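Local coordinates for protein methyltransferase (Pectobacterium atrosepticum SCRI1043, PDB 2P7I) that is probably a methyltransferase of the Rossmann-like class that uses S-adenosylmethionine as methyl donor, its substrate not being established, at residues 38-43 with 239-244; 46-51 with 55-60; 66-71 with 102-107; 79-84 with 88-93. All coordinates share one frame; numbering follows the deposited sequence.

All four contacts bear on one seven-stranded mixed sheet of order 3-2-1-4-5-7-6. Contacts 1 and 2 are buried, contact 3 is partly buried and contact 4 lies near the surface. Contact 1 is purely apolar and sits where a second subunit adjoins. Contact 2, on the first strand, keeps a carboxylate and a water inside. In contact 3 the polar chemistry moves to the strand ends, as a salt bridge and a shared water, whereas contact 4 packs a tyrosine on a helix. Contacts 2 and 4 join elements of successive beta-alpha-beta units; Asp55 OD1 and Arg83 NH2 link them by a 2.9 Å salt bridge.

Contact 1 (38-43 with 239-244); sequences TPFFRP and SIFLLC
Phe40, in the loop leading to the first strand of the Rossmann-like methyltransferase sheet, packs against Phe241 and Leu243 of the antiparallel strand 237-245, which lies between strands 135-142 and 192-201 in the sheet. The two residues from the strand are two positions apart and both direct their CB toward the loop, as expected for side chains on one face of a sheet. The backbones themselves stay well separated: the nearest CA atoms, of Phe40 and Leu243, are 8.2 Å apart, and side chains alone bridge the distance. With CG anti to its carbonyl carbon (chi1 -58°), Phe40 reaches Phe241 with the CD2-CE2 side of its ring and Leu243 with its CB, CG and CD1. The two phenylalanine planes meet obliquely, inclined by 66° with centroids 5.9 Å apart, and the closest carbons are CE2 of Phe40 and CE2 of Phe241 at 3.8 Å. Neighbouring elements complete the enclosure. Phe138 of strand 135-142 lies against Phe40, while in a second subunit Tyr195 makes an edge-to-face contact with Phe40 and Pro39 packs on Leu243, so the cluster belongs to a subunit interface as well as to the sheet. Leu243 places its CD2 methyl over one face of the Phe40 ring, only 3.4 Å from Phe40 CD1, while its CD1 methyl lies 3.9 Å from Phe40 CB.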
loop_
_atom_site.group_PDB
_atom_site.type_symbol
_atom_site.label_atom_id
_atom_site.label_comp_id
_atom_site.label_asym_id
_atom_site.label_seq_id
_atom_site.Cartn_x
_atom_site.Cartn_y
_atom_site.Cartn_z
ATOM N N THR B 38 10.990 -12.648 -18.092
ATOM C CA THR B 38 11.124 -14.022 -18.591
ATOM C C THR B 38 9.805 -14.778 -18.788
ATOM O O THR B 38 9.605 -15.373 -19.833
ATOM C CB THR B 38 12.112 -14.822 -17.742
ATOM O OG1 THR B 38 13.426 -14.284 -17.958
ATOM C CG2 THR B 38 12.124 -16.293 -18.160
ATOM N N PRO B 39 8.883 -14.729 -17.814
ATOM C CA PRO B 39 7.637 -15.454 -17.990
ATOM C C PRO B 39 6.757 -14.962 -19.156
ATOM O O PRO B 39 5.851 -15.679 -19.591
ATOM C CB PRO B 39 6.894 -15.232 -16.671
ATOM C CG PRO B 39 7.860 -14.648 -15.751
ATOM C CD PRO B 39 8.951 -14.034 -16.522
ATOM N N PHE B 40 7.004 -13.746 -19.621
ATOM C CA PHE B 40 6.188 -13.127 -20.654
ATOM C C PHE B 40 6.772 -13.174 -22.052
ATOM O O PHE B 40 6.059 -12.849 -23.016
ATOM C CB PHE B 40 5.952 -11.649 -20.323
ATOM C CG PHE B 40 5.285 -11.415 -19.000
ATOM C CD1 PHE B 40 4.000 -11.880 -18.789
ATOM C CD2 PHE B 40 5.924 -10.701 -17.977
ATOM C CE1 PHE B 40 3.340 -11.644 -17.589
ATOM C CE2 PHE B 40 5.286 -10.464 -16.781
ATOM C CZ PHE B 40 3.994 -10.930 -16.580
ATOM N N PHE B 41 8.049 -13.524 -22.178
ATOM C CA PHE B 41 8.718 -13.558 -23.477
ATOM C C PHE B 41 7.938 -14.418 -24.457
ATOM O O PHE B 41 7.412 -15.473 -24.093
ATOM C CB PHE B 41 10.136 -14.102 -23.376
ATOM C CG PHE B 41 11.180 -13.116 -22.881
ATOM C CD1 PHE B 41 11.172 -11.773 -23.244
ATOM C CD2 PHE B 41 12.238 -13.575 -22.102
ATOM C CE1 PHE B 41 12.187 -10.901 -22.806
ATOM C CE2 PHE B 41 13.226 -12.722 -21.651
ATOM C CZ PHE B 41 13.208 -11.383 -21.997
ATOM N N ARG B 42 7.826 -13.914 -25.684
ATOM C CA ARG B 42 7.246 -14.644 -26.800
ATOM C C ARG B 42 8.332 -15.341 -27.602
ATOM O O ARG B 42 9.441 -14.824 -27.736
ATOM C CB ARG B 42 6.581 -13.663 -27.758
ATOM C CG ARG B 42 5.533 -12.771 -27.173
ATOM C CD ARG B 42 4.240 -13.485 -27.082
ATOM N NE ARG B 42 3.888 -13.935 -28.411
ATOM C CZ ARG B 42 3.109 -14.969 -28.680
ATOM N NH1 ARG B 42 2.548 -15.674 -27.697
ATOM N NH2 ARG B 42 2.888 -15.296 -29.949
ATOM N N PRO B 43 8.008 -16.484 -28.218
ATOM C CA PRO B 43 9.019 -17.088 -29.106
ATOM C C PRO B 43 9.206 -16.193 -30.303
ATOM O O PRO B 43 8.273 -15.493 -30.687
ATOM C CB PRO B 43 8.379 -18.412 -29.532
ATOM C CG PRO B 43 6.870 -18.201 -29.305
ATOM C CD PRO B 43 6.742 -17.239 -28.176
ATOM N N SER B 239 11.593 0.406 -10.196
ATOM C CA SER B 239 11.173 0.613 -11.588
ATOM C C SER B 239 9.815 0.004 -11.734
ATOM O O SER B 239 9.478 -0.956 -11.091
ATOM C CB SER B 239 12.140 -0.034 -12.584
ATOM O OG SER B 239 13.351 0.700 -12.626
ATOM N N ILE B 240 8.999 0.579 -12.606
ATOM C CA ILE B 240 7.692 0.027 -12.853
ATOM C C ILE B 240 7.693 -0.514 -14.283
ATOM O O ILE B 240 8.483 -0.056 -15.154
ATOM C CB ILE B 240 6.594 1.118 -12.679
ATOM C CG1 ILE B 240 7.068 2.464 -13.273
ATOM C CG2 ILE B 240 6.249 1.305 -11.193
ATOM C CD1 ILE B 240 5.989 3.558 -13.253
ATOM N N PHE B 241 6.796 -1.457 -14.512
ATOM C CA PHE B 241 6.861 -2.359 -15.644
ATOM C C PHE B 241 5.449 -2.549 -16.136
ATOM O O PHE B 241 4.570 -3.054 -15.414
ATOM C CB PHE B 241 7.528 -3.689 -15.187
ATOM C CG PHE B 241 7.413 -4.853 -16.152
ATOM C CD1 PHE B 241 7.394 -4.678 -17.537
ATOM C CD2 PHE B 241 7.376 -6.146 -15.659
ATOM C CE1 PHE B 241 7.260 -5.783 -18.388
ATOM C CE2 PHE B 241 7.290 -7.247 -16.516
ATOM C CZ PHE B 241 7.185 -7.068 -17.874
ATOM N N LEU B 242 5.213 -2.078 -17.350
ATOM C CA LEU B 242 4.032 -2.405 -18.097
ATOM C C LEU B 242 4.312 -3.404 -19.242
ATOM O O LEU B 242 5.164 -3.181 -20.075
ATOM C CB LEU B 242 3.377 -1.144 -18.688
ATOM C CG LEU B 242 2.900 -0.017 -17.752
ATOM C CD1 LEU B 242 2.104 1.004 -18.675
ATOM C CD2 LEU B 242 2.021 -0.534 -16.671
ATOM N N LEU B 243 3.555 -4.487 -19.268
ATOM C CA LEU B 243 3.545 -5.420 -20.395
ATOM C C LEU B 243 2.430 -5.006 -21.293
ATOM O O LEU B 243 1.256 -4.950 -20.894
ATOM C CB LEU B 243 3.291 -6.867 -19.945
ATOM C CG LEU B 243 3.460 -7.924 -21.065
ATOM C CD1 LEU B 243 4.975 -8.069 -21.420
ATOM C CD2 LEU B 243 2.866 -9.248 -20.607
ATOM N N CYS B 244 2.752 -4.715 -22.534
ATOM C CA CYS B 244 1.780 -4.193 -23.474
ATOM C C CYS B 244 1.718 -5.039 -24.738
ATOM O O CYS B 244 2.699 -5.697 -25.119
ATOM C CB CYS B 244 2.201 -2.792 -23.902
ATOM S SG CYS B 244 2.330 -1.580 -22.549
#

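Contact 2 (46-51 with 55-60); sequences LLELGS and DFTSRL
Glu48 of strand 46-49 reaches across to Phe56 and Thr57 of helix 55-60, within the first beta-alpha-beta unit of the fold; strand and helix axes run nearly antiparallel, at 164°. From CB, which points toward the helix, the Glu48 chain runs out fully extended (chi1 180°, chi2 -175°), so CG serves as a spacer and the carboxylate arrives at the helix. There CD lies 4.2 Å from the Leu60 CD1 methyl, which also touches Leu46 CD2. OE1 takes a short hydrogen bond of 2.5 Å from Thr57 OG1 through its syn lone pair. OE2 lies close to the edge of the Phe56 ring, near its plane, and 3.6 Å from Phe56 CB. The same oxygen accepts a hydrogen bond of 2.7 Å from a water, which also donates to Ser51 O and Thr57 OG1 and accepts from Phe56 N at 3.0 Å. This single water therefore ties the strand, the loop after it and Phe56 and Thr57 of the helix together. A bound TRS molecule, probably from the crystallisation liquor, hydrogen-bonds through O1 to Glu48 OE2 and Gly50 O. Strand, acidic residue and glycine are consistent with the first motif of class I methyltransferases, whose loop usually borders the cofactor pocket. The chemistry implies a buried carboxylate whose two oxygens are both engaged, its rotation fixed beside that loop.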
loop_
_atom_site.group_PDB
_atom_site.type_symbol
_atom_site.label_atom_id
_atom_site.label_comp_id
_atom_site.label_asym_id
_atom_site.label_seq_id
_atom_site.Cartn_x
_atom_site.Cartn_y
_atom_site.Cartn_z
ATOM N N LEU B 46 13.611 -10.390 -31.041
ATOM C CA LEU B 46 13.512 -9.298 -30.099
ATOM C C LEU B 46 14.091 -8.037 -30.696
ATOM O O LEU B 46 15.064 -8.090 -31.452
ATOM C CB LEU B 46 14.235 -9.658 -28.800
ATOM C CG LEU B 46 14.201 -8.611 -27.675
ATOM C CD1 LEU B 46 14.058 -9.252 -26.316
ATOM C CD2 LEU B 46 15.447 -7.768 -27.741
ATOM N N LEU B 47 13.466 -6.907 -30.361
ATOM C CA LEU B 47 13.956 -5.585 -30.687
ATOM C C LEU B 47 14.281 -4.850 -29.378
ATOM O O LEU B 47 13.424 -4.743 -28.503
ATOM C CB LEU B 47 12.900 -4.804 -31.483
ATOM C CG LEU B 47 13.162 -3.329 -31.818
ATOM C CD1 LEU B 47 14.329 -3.084 -32.777
ATOM C CD2 LEU B 47 11.849 -2.690 -32.396
ATOM N N GLU B 48 15.508 -4.347 -29.253
ATOM C CA GLU B 48 15.940 -3.567 -28.084
ATOM C C GLU B 48 16.118 -2.110 -28.490
ATOM O O GLU B 48 17.043 -1.759 -29.240
ATOM C CB GLU B 48 17.217 -4.121 -27.450
ATOM C CG GLU B 48 17.668 -3.300 -26.239
ATOM C CD GLU B 48 18.997 -3.728 -25.625
ATOM O OE1 GLU B 48 19.809 -4.422 -26.275
ATOM O OE2 GLU B 48 19.237 -3.300 -24.477
ATOM N N LEU B 49 15.196 -1.275 -28.027
ATOM C CA LEU B 49 15.206 0.144 -28.337
ATOM C C LEU B 49 16.032 0.881 -27.304
ATOM O O LEU B 49 15.734 0.830 -26.117
ATOM C CB LEU B 49 13.770 0.675 -28.369
ATOM C CG LEU B 49 12.940 0.127 -29.534
ATOM C CD1 LEU B 49 11.471 0.485 -29.387
ATOM C CD2 LEU B 49 13.536 0.652 -30.844
ATOM N N GLY B 50 17.078 1.565 -27.760
ATOM C CA GLY B 50 18.002 2.285 -26.878
ATOM C C GLY B 50 19.015 1.363 -26.249
ATOM O O GLY B 50 19.132 1.310 -25.041
ATOM N N SER B 51 19.739 0.624 -27.069
ATOM C CA SER B 51 20.610 -0.461 -26.580
ATOM C C SER B 51 21.922 0.057 -25.991
ATOM O O SER B 51 22.685 -0.688 -25.341
ATOM C CB SER B 51 20.883 -1.442 -27.708
ATOM O OG SER B 51 21.159 -0.741 -28.912
ATOM N N ASP B 55 25.097 -3.313 -22.538
ATOM C CA ASP B 55 25.098 -3.960 -21.226
ATOM C C ASP B 55 23.851 -4.811 -21.000
ATOM O O ASP B 55 23.929 -5.908 -20.451
ATOM C CB ASP B 55 25.223 -2.927 -20.106
ATOM C CG ASP B 55 26.568 -2.207 -20.126
ATOM O OD1 ASP B 55 27.626 -2.879 -20.123
ATOM O OD2 ASP B 55 26.554 -0.959 -20.168
ATOM N N PHE B 56 22.696 -4.332 -21.440
ATOM C CA PHE B 56 21.488 -5.112 -21.234
ATOM C C PHE B 56 21.369 -6.172 -22.322
ATOM O O PHE B 56 20.879 -7.262 -22.072
ATOM C CB PHE B 56 20.276 -4.201 -21.201
ATOM C CG PHE B 56 19.057 -4.837 -20.594
ATOM C CD1 PHE B 56 19.044 -5.209 -19.258
ATOM C CD2 PHE B 56 17.924 -5.070 -21.356
ATOM C CE1 PHE B 56 17.918 -5.825 -18.693
ATOM C CE2 PHE B 56 16.809 -5.663 -20.793
ATOM C CZ PHE B 56 16.808 -6.036 -19.458
ATOM N N THR B 57 21.835 -5.868 -23.527
ATOM C CA THR B 57 21.737 -6.810 -24.644
ATOM C C THR B 57 22.385 -8.145 -24.290
ATOM O O THR B 57 21.849 -9.212 -24.617
ATOM C CB THR B 57 22.434 -6.276 -25.902
ATOM O OG1 THR B 57 22.259 -4.861 -25.982
ATOM C CG2 THR B 57 21.885 -6.969 -27.159
ATOM N N SER B 58 23.518 -8.082 -23.611
ATOM C CA SER B 58 24.269 -9.291 -23.300
ATOM C C SER B 58 23.440 -10.253 -22.457
ATOM O O SER B 58 23.534 -11.473 -22.616
ATOM C CB SER B 58 25.584 -8.954 -22.612
ATOM O OG SER B 58 25.357 -8.359 -21.357
ATOM N N ARG B 59 22.581 -9.711 -21.592
ATOM C CA ARG B 59 21.695 -10.551 -20.807
ATOM C C ARG B 59 20.554 -11.105 -21.655
ATOM O O ARG B 59 20.126 -12.249 -21.481
ATOM C CB ARG B 59 21.146 -9.757 -19.631
ATOM C CG ARG B 59 22.245 -9.316 -18.713
ATOM C CD ARG B 59 21.697 -8.687 -17.506
ATOM N NE ARG B 59 22.760 -8.271 -16.592
ATOM C CZ ARG B 59 23.287 -9.020 -15.623
ATOM N NH1 ARG B 59 22.869 -10.259 -15.378
ATOM N NH2 ARG B 59 24.233 -8.499 -14.868
ATOM N N LEU B 60 20.052 -10.274 -22.561
ATOM C CA LEU B 60 19.026 -10.695 -23.485
ATOM C C LEU B 60 19.490 -11.787 -24.456
ATOM O O LEU B 60 18.699 -12.643 -24.867
ATOM C CB LEU B 60 18.513 -9.474 -24.243
ATOM C CG LEU B 60 17.717 -8.457 -23.417
ATOM C CD1 LEU B 60 17.333 -7.327 -24.352
ATOM C CD2 LEU B 60 16.487 -9.112 -22.703
HETATM O O HOH W 1 21.729 -2.714 -23.759
#

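Contact 3 (66-71 with 102-107)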
loop_
_atom_site.group_PDB
_atom_site.type_symbol
_atom_site.label_atom_id
_atom_site.label_comp_id
_atom_site.label_asym_id
_atom_site.label_seq_id
_atom_site.Cartn_x
_atom_site.Cartn_y
_atom_site.Cartn_z
ATOM N N ASP B 66 18.171 -13.826 -32.069
ATOM C CA ASP B 66 17.892 -12.861 -33.118
ATOM C C ASP B 66 17.412 -11.592 -32.470
ATOM O O ASP B 66 16.237 -11.470 -32.148
ATOM C CB ASP B 66 16.848 -13.412 -34.076
ATOM C CG ASP B 66 16.543 -12.474 -35.220
ATOM O OD1 ASP B 66 17.136 -11.361 -35.284
ATOM O OD2 ASP B 66 15.704 -12.863 -36.074
ATOM N N ILE B 67 18.356 -10.672 -32.276
ATOM C CA ILE B 67 18.130 -9.417 -31.578
ATOM C C ILE B 67 18.501 -8.288 -32.501
ATOM O O ILE B 67 19.522 -8.334 -33.159
ATOM C CB ILE B 67 18.986 -9.281 -30.303
ATOM C CG1 ILE B 67 18.615 -10.371 -29.286
ATOM C CG2 ILE B 67 18.766 -7.916 -29.674
ATOM C CD1 ILE B 67 19.513 -10.419 -28.042
ATOM N N THR B 68 17.639 -7.282 -32.549
ATOM C CA THR B 68 17.881 -6.083 -33.326
ATOM C C THR B 68 17.979 -4.952 -32.316
ATOM O O THR B 68 17.151 -4.848 -31.395
ATOM C CB THR B 68 16.760 -5.848 -34.341
ATOM O OG1 THR B 68 16.704 -6.959 -35.240
ATOM C CG2 THR B 68 16.957 -4.554 -35.131
ATOM N N CYS B 69 19.016 -4.129 -32.471
ATOM C CA CYS B 69 19.353 -3.089 -31.507
ATOM C C CYS B 69 19.376 -1.751 -32.192
ATOM O O CYS B 69 20.160 -1.564 -33.125
ATOM C CB CYS B 69 20.745 -3.318 -30.915
ATOM S SG CYS B 69 20.956 -4.742 -29.839
ATOM N N VAL B 70 18.557 -0.824 -31.702
ATOM C CA VAL B 70 18.506 0.539 -32.210
ATOM C C VAL B 70 19.111 1.458 -31.167
ATOM O O VAL B 70 18.696 1.456 -29.999
ATOM C CB VAL B 70 17.067 1.000 -32.538
ATOM C CG1 VAL B 70 17.068 2.415 -33.096
ATOM C CG2 VAL B 70 16.415 0.068 -33.528
ATOM N N GLU B 71 20.090 2.242 -31.604
ATOM C CA GLU B 71 20.824 3.153 -30.733
ATOM C C GLU B 71 21.256 4.340 -31.556
ATOM O O GLU B 71 21.723 4.174 -32.684
ATOM C CB GLU B 71 22.045 2.448 -30.143
ATOM C CG GLU B 71 22.990 3.330 -29.340
ATOM C CD GLU B 71 22.300 4.193 -28.301
ATOM O OE1 GLU B 71 21.390 3.706 -27.589
ATOM O OE2 GLU B 71 22.685 5.373 -28.184
ATOM N N ARG B 102 11.450 -5.343 -40.434
ATOM C CA ARG B 102 10.662 -6.452 -39.945
ATOM C C ARG B 102 9.776 -5.953 -38.800
ATOM O O ARG B 102 9.934 -4.826 -38.356
ATOM C CB ARG B 102 11.660 -7.482 -39.425
ATOM C CG ARG B 102 11.198 -8.916 -39.416
ATOM C CD ARG B 102 12.394 -9.870 -39.629
ATOM N NE ARG B 102 13.585 -9.478 -38.848
ATOM C CZ ARG B 102 14.155 -10.204 -37.876
ATOM N NH1 ARG B 102 13.688 -11.401 -37.537
ATOM N NH2 ARG B 102 15.223 -9.732 -37.242
ATOM N N ARG B 103 8.841 -6.787 -38.356
ATOM C CA ARG B 103 8.161 -6.592 -37.093
ATOM C C ARG B 103 8.710 -7.592 -36.065
ATOM O O ARG B 103 9.359 -8.579 -36.426
ATOM C CB ARG B 103 6.656 -6.740 -37.254
ATOM C CG ARG B 103 6.018 -5.565 -37.981
ATOM C CD ARG B 103 4.525 -5.698 -38.028
ATOM N NE ARG B 103 3.861 -4.382 -38.097
ATOM C CZ ARG B 103 3.579 -3.728 -39.226
ATOM N NH1 ARG B 103 3.911 -4.222 -40.411
ATOM N NH2 ARG B 103 2.983 -2.552 -39.179
ATOM N N TYR B 104 8.445 -7.325 -34.781
ATOM C CA TYR B 104 9.132 -8.012 -33.693
ATOM C C TYR B 104 8.177 -8.602 -32.657
ATOM O O TYR B 104 7.142 -7.994 -32.282
ATOM C CB TYR B 104 10.142 -7.073 -33.038
ATOM C CG TYR B 104 11.113 -6.555 -34.068
ATOM C CD1 TYR B 104 10.788 -5.454 -34.845
ATOM C CD2 TYR B 104 12.315 -7.215 -34.333
ATOM C CE1 TYR B 104 11.658 -4.981 -35.812
ATOM C CE2 TYR B 104 13.191 -6.756 -35.318
ATOM C CZ TYR B 104 12.843 -5.626 -36.051
ATOM O OH TYR B 104 13.667 -5.130 -37.048
ATOM N N ASP B 105 8.543 -9.795 -32.205
ATOM C CA ASP B 105 7.725 -10.552 -31.261
ATOM C C ASP B 105 7.845 -10.029 -29.836
ATOM O O ASP B 105 6.916 -10.148 -29.051
ATOM C CB ASP B 105 8.116 -12.024 -31.323
ATOM C CG ASP B 105 7.915 -12.595 -32.706
ATOM O OD1 ASP B 105 6.741 -12.665 -33.135
ATOM O OD2 ASP B 105 8.929 -12.938 -33.356
ATOM N N ASN B 106 9.004 -9.454 -29.532
ATOM C CA ASN B 106 9.333 -8.892 -28.227
ATOM C C ASN B 106 10.021 -7.555 -28.469
ATOM O O ASN B 106 10.968 -7.475 -29.262
ATOM C CB ASN B 106 10.311 -9.809 -27.456
ATOM C CG ASN B 106 9.755 -11.212 -27.220
ATOM O OD1 ASN B 106 9.084 -11.471 -26.210
ATOM N ND2 ASN B 106 10.055 -12.129 -28.146
ATOM N N ILE B 107 9.559 -6.502 -27.795
ATOM C CA ILE B 107 10.224 -5.187 -27.881
ATOM C C ILE B 107 10.580 -4.731 -26.496
ATOM O O ILE B 107 9.729 -4.776 -25.602
ATOM C CB ILE B 107 9.354 -4.138 -28.625
ATOM C CG1 ILE B 107 9.080 -4.648 -30.055
ATOM C CG2 ILE B 107 10.079 -2.766 -28.628
ATOM C CD1 ILE B 107 8.185 -3.729 -30.917
HETATM O O HOH W 2 15.675 -6.624 -37.719
#
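Strands 67-71 and 104-110 run parallel in the Rossmann-like sheet with strand 46-49 between them, and their nearest CA atoms here, of Thr68 and Tyr104, are 9.0 Å apart. Contact is consequently left to side chains that pass over the intervening strand, where both Thr68 and Tyr104 touch Leu47, and to others at the starts of the strands. Asp66, just before its strand, meets Arg102 from the opposite direction in an end-on salt bridge. The carboxylate and guanidinium planes differ by only 11°, and each oxygen is approached on its syn side. NH1 of Arg102 donates to Asp66 OD2 at 2.9 Å, while NH2 of Arg102 gives Asp66 OD1 a straighter bond of 3.2 Å (163°); a further link from NH2 to OD2 is weak. The Arg102 chain is bent at chi2 and chi3, which curls the guanidinium back toward Asp66 from an exposed position. Deeper in, the threonine and tyrosine side chains cross at about a right angle, Thr68 OG1 lying 3.5 Å from Tyr104 CE2 in an oblique approach to the ring. A water joins the polar ends of this layer. It accepts from Arg102 NH2 at 3.2 Å, lies 2.7 Å from Thr68 OG1 in a second hydrogen bond, and in a third meets Tyr104 OH at 2.6 Å, near the plane of the tyrosine ring.

Contact 4 (79-84 with 88-93); sequences HAQGRL and ITYIHS
Tyr90 swings its ring beneath helix 74-83 because chi1 of -63° sets CG anti to the carbonyl carbon, and Gln81, with an intermediate chi1 of -135° and an extended chain beyond CG, crosses that ring obliquely. Gln81 CG sits over one face, 3.9 Å from the centroid and 23° off the ring normal, a CH-pi contact displaced toward the rim. Farther along, Gln81 NE2 comes within 3.6 Å of Tyr90 CD2, with the amide plane almost upright on the ring. The opposite face is covered from its own strand by Ile88 CG2, so the tyrosine is sandwiched between helix and strand residues. Ala80 CB approaches obliquely, 3.9 Å from Tyr90 CE1. At the phenol end, Leu84 CD1 lies near the ring plane, 3.4 Å from Tyr90 OH, and the same Leu84 CD1 methyl also lies 4.3 Å from Ile88 CG1. Leu84, the first residue to leave the helix, packs also on Thr57 of helix 55-60. The contact thus closes the second beta-alpha-beta unit at strand 88-92, the outermost strand on this side within the chain. Its chemistry implies adhesion through one ring face, the ring edge and aliphatic carbons, the second face being covered by Ile88 of the same strand, although Gln81 itself is exposed.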
loop_
_atom_site.group_PDB
_atom_site.type_symbol
_atom_site.label_atom_id
_atom_site.label_comp_id
_atom_site.label_asym_id
_atom_site.label_seq_id
_atom_site.Cartn_x
_atom_site.Cartn_y
_atom_site.Cartn_z
ATOM N N HIS B 79 30.916 0.293 -29.371
ATOM C CA HIS B 79 31.334 -0.449 -28.185
ATOM C C HIS B 79 30.559 -1.760 -28.049
ATOM O O HIS B 79 31.156 -2.823 -27.852
ATOM C CB HIS B 79 31.150 0.422 -26.945
ATOM C CG HIS B 79 31.521 -0.252 -25.662
ATOM N ND1 HIS B 79 32.718 -0.022 -25.020
ATOM C CD2 HIS B 79 30.840 -1.132 -24.891
ATOM C CE1 HIS B 79 32.760 -0.738 -23.909
ATOM N NE2 HIS B 79 31.633 -1.420 -23.808
ATOM N N ALA B 80 29.230 -1.682 -28.157
ATOM C CA ALA B 80 28.379 -2.878 -28.145
ATOM C C ALA B 80 28.889 -3.893 -29.155
ATOM O O ALA B 80 29.112 -5.058 -28.826
ATOM C CB ALA B 80 26.929 -2.514 -28.478
ATOM N N GLN B 81 29.065 -3.417 -30.385
ATOM C CA GLN B 81 29.471 -4.245 -31.521
ATOM C C GLN B 81 30.744 -5.029 -31.214
ATOM O O GLN B 81 30.844 -6.227 -31.511
ATOM C CB GLN B 81 29.695 -3.352 -32.741
ATOM C CG GLN B 81 29.097 -3.877 -34.014
ATOM C CD GLN B 81 29.117 -2.833 -35.106
ATOM O OE1 GLN B 81 30.161 -2.245 -35.392
ATOM N NE2 GLN B 81 27.962 -2.582 -35.713
ATOM N N GLY B 82 31.707 -4.342 -30.610
ATOM C CA GLY B 82 32.948 -4.966 -30.214
ATOM C C GLY B 82 32.740 -6.038 -29.168
ATOM O O GLY B 82 33.251 -7.148 -29.295
ATOM N N ARG B 83 31.965 -5.710 -28.145
ATOM C CA ARG B 83 31.818 -6.575 -26.983
ATOM C C ARG B 83 30.845 -7.767 -27.135
ATOM O O ARG B 83 31.113 -8.838 -26.599
ATOM C CB ARG B 83 31.407 -5.727 -25.783
ATOM C CG ARG B 83 31.158 -6.541 -24.544
ATOM C CD ARG B 83 31.337 -5.718 -23.305
ATOM N NE ARG B 83 30.371 -4.623 -23.231
ATOM C CZ ARG B 83 29.094 -4.750 -22.873
ATOM N NH1 ARG B 83 28.573 -5.941 -22.567
ATOM N NH2 ARG B 83 28.330 -3.668 -22.827
ATOM N N LEU B 84 29.727 -7.594 -27.836
ATOM C CA LEU B 84 28.684 -8.632 -27.868
ATOM C C LEU B 84 28.971 -9.741 -28.867
ATOM O O LEU B 84 29.737 -9.561 -29.806
ATOM C CB LEU B 84 27.318 -8.027 -28.189
ATOM C CG LEU B 84 26.848 -6.886 -27.297
ATOM C CD1 LEU B 84 25.594 -6.283 -27.903
ATOM C CD2 LEU B 84 26.607 -7.337 -25.865
ATOM N N ILE B 88 23.302 -10.115 -33.496
ATOM C CA ILE B 88 22.735 -8.789 -33.257
ATOM C C ILE B 88 22.692 -8.064 -34.588
ATOM O O ILE B 88 23.694 -8.006 -35.318
ATOM C CB ILE B 88 23.605 -7.942 -32.315
ATOM C CG1 ILE B 88 23.874 -8.660 -30.985
ATOM C CG2 ILE B 88 22.970 -6.577 -32.098
ATOM C CD1 ILE B 88 22.659 -8.921 -30.179
ATOM N N THR B 89 21.542 -7.516 -34.925
ATOM C CA THR B 89 21.462 -6.549 -35.986
ATOM C C THR B 89 21.513 -5.173 -35.353
ATOM O O THR B 89 20.667 -4.842 -34.528
ATOM C CB THR B 89 20.164 -6.703 -36.764
ATOM O OG1 THR B 89 20.104 -8.031 -37.319
ATOM C CG2 THR B 89 20.089 -5.681 -37.861
ATOM N N TYR B 90 22.500 -4.371 -35.733
ATOM C CA TYR B 90 22.652 -3.029 -35.184
ATOM C C TYR B 90 22.040 -2.009 -36.134
ATOM O O TYR B 90 22.240 -2.100 -37.328
ATOM C CB TYR B 90 24.124 -2.710 -34.968
ATOM C CG TYR B 90 24.777 -3.614 -33.961
ATOM C CD1 TYR B 90 24.742 -3.311 -32.614
ATOM C CD2 TYR B 90 25.423 -4.779 -34.356
ATOM C CE1 TYR B 90 25.340 -4.135 -31.685
ATOM C CE2 TYR B 90 26.027 -5.614 -33.428
ATOM C CZ TYR B 90 25.977 -5.283 -32.097
ATOM O OH TYR B 90 26.556 -6.104 -31.157
ATOM N N ILE B 91 21.271 -1.062 -35.597
ATOM C CA ILE B 91 20.669 0.007 -36.389
ATOM C C ILE B 91 21.019 1.321 -35.707
ATOM O O ILE B 91 20.598 1.600 -34.591
ATOM C CB ILE B 91 19.151 -0.183 -36.522
ATOM C CG1 ILE B 91 18.878 -1.377 -37.443
ATOM C CG2 ILE B 91 18.506 1.043 -37.090
ATOM C CD1 ILE B 91 17.559 -1.909 -37.298
ATOM N N HIS B 92 21.857 2.104 -36.361
ATOM C CA HIS B 92 22.305 3.354 -35.796
ATOM C C HIS B 92 21.320 4.398 -36.283
ATOM O O HIS B 92 21.371 4.807 -37.438
ATOM C CB HIS B 92 23.733 3.662 -36.269
ATOM C CG HIS B 92 24.233 5.001 -35.837
ATOM N ND1 HIS B 92 25.109 5.748 -36.598
ATOM C CD2 HIS B 92 23.971 5.738 -34.733
ATOM C CE1 HIS B 92 25.368 6.884 -35.973
ATOM N NE2 HIS B 92 24.682 6.906 -34.844
ATOM N N SER B 93 20.384 4.794 -35.427
ATOM C CA SER B 93 19.360 5.744 -35.820
ATOM C C SER B 93 18.717 6.326 -34.599
ATOM O O SER B 93 18.747 5.712 -33.537
ATOM C CB SER B 93 18.279 5.037 -36.640
ATOM O OG SER B 93 17.279 5.957 -37.069
#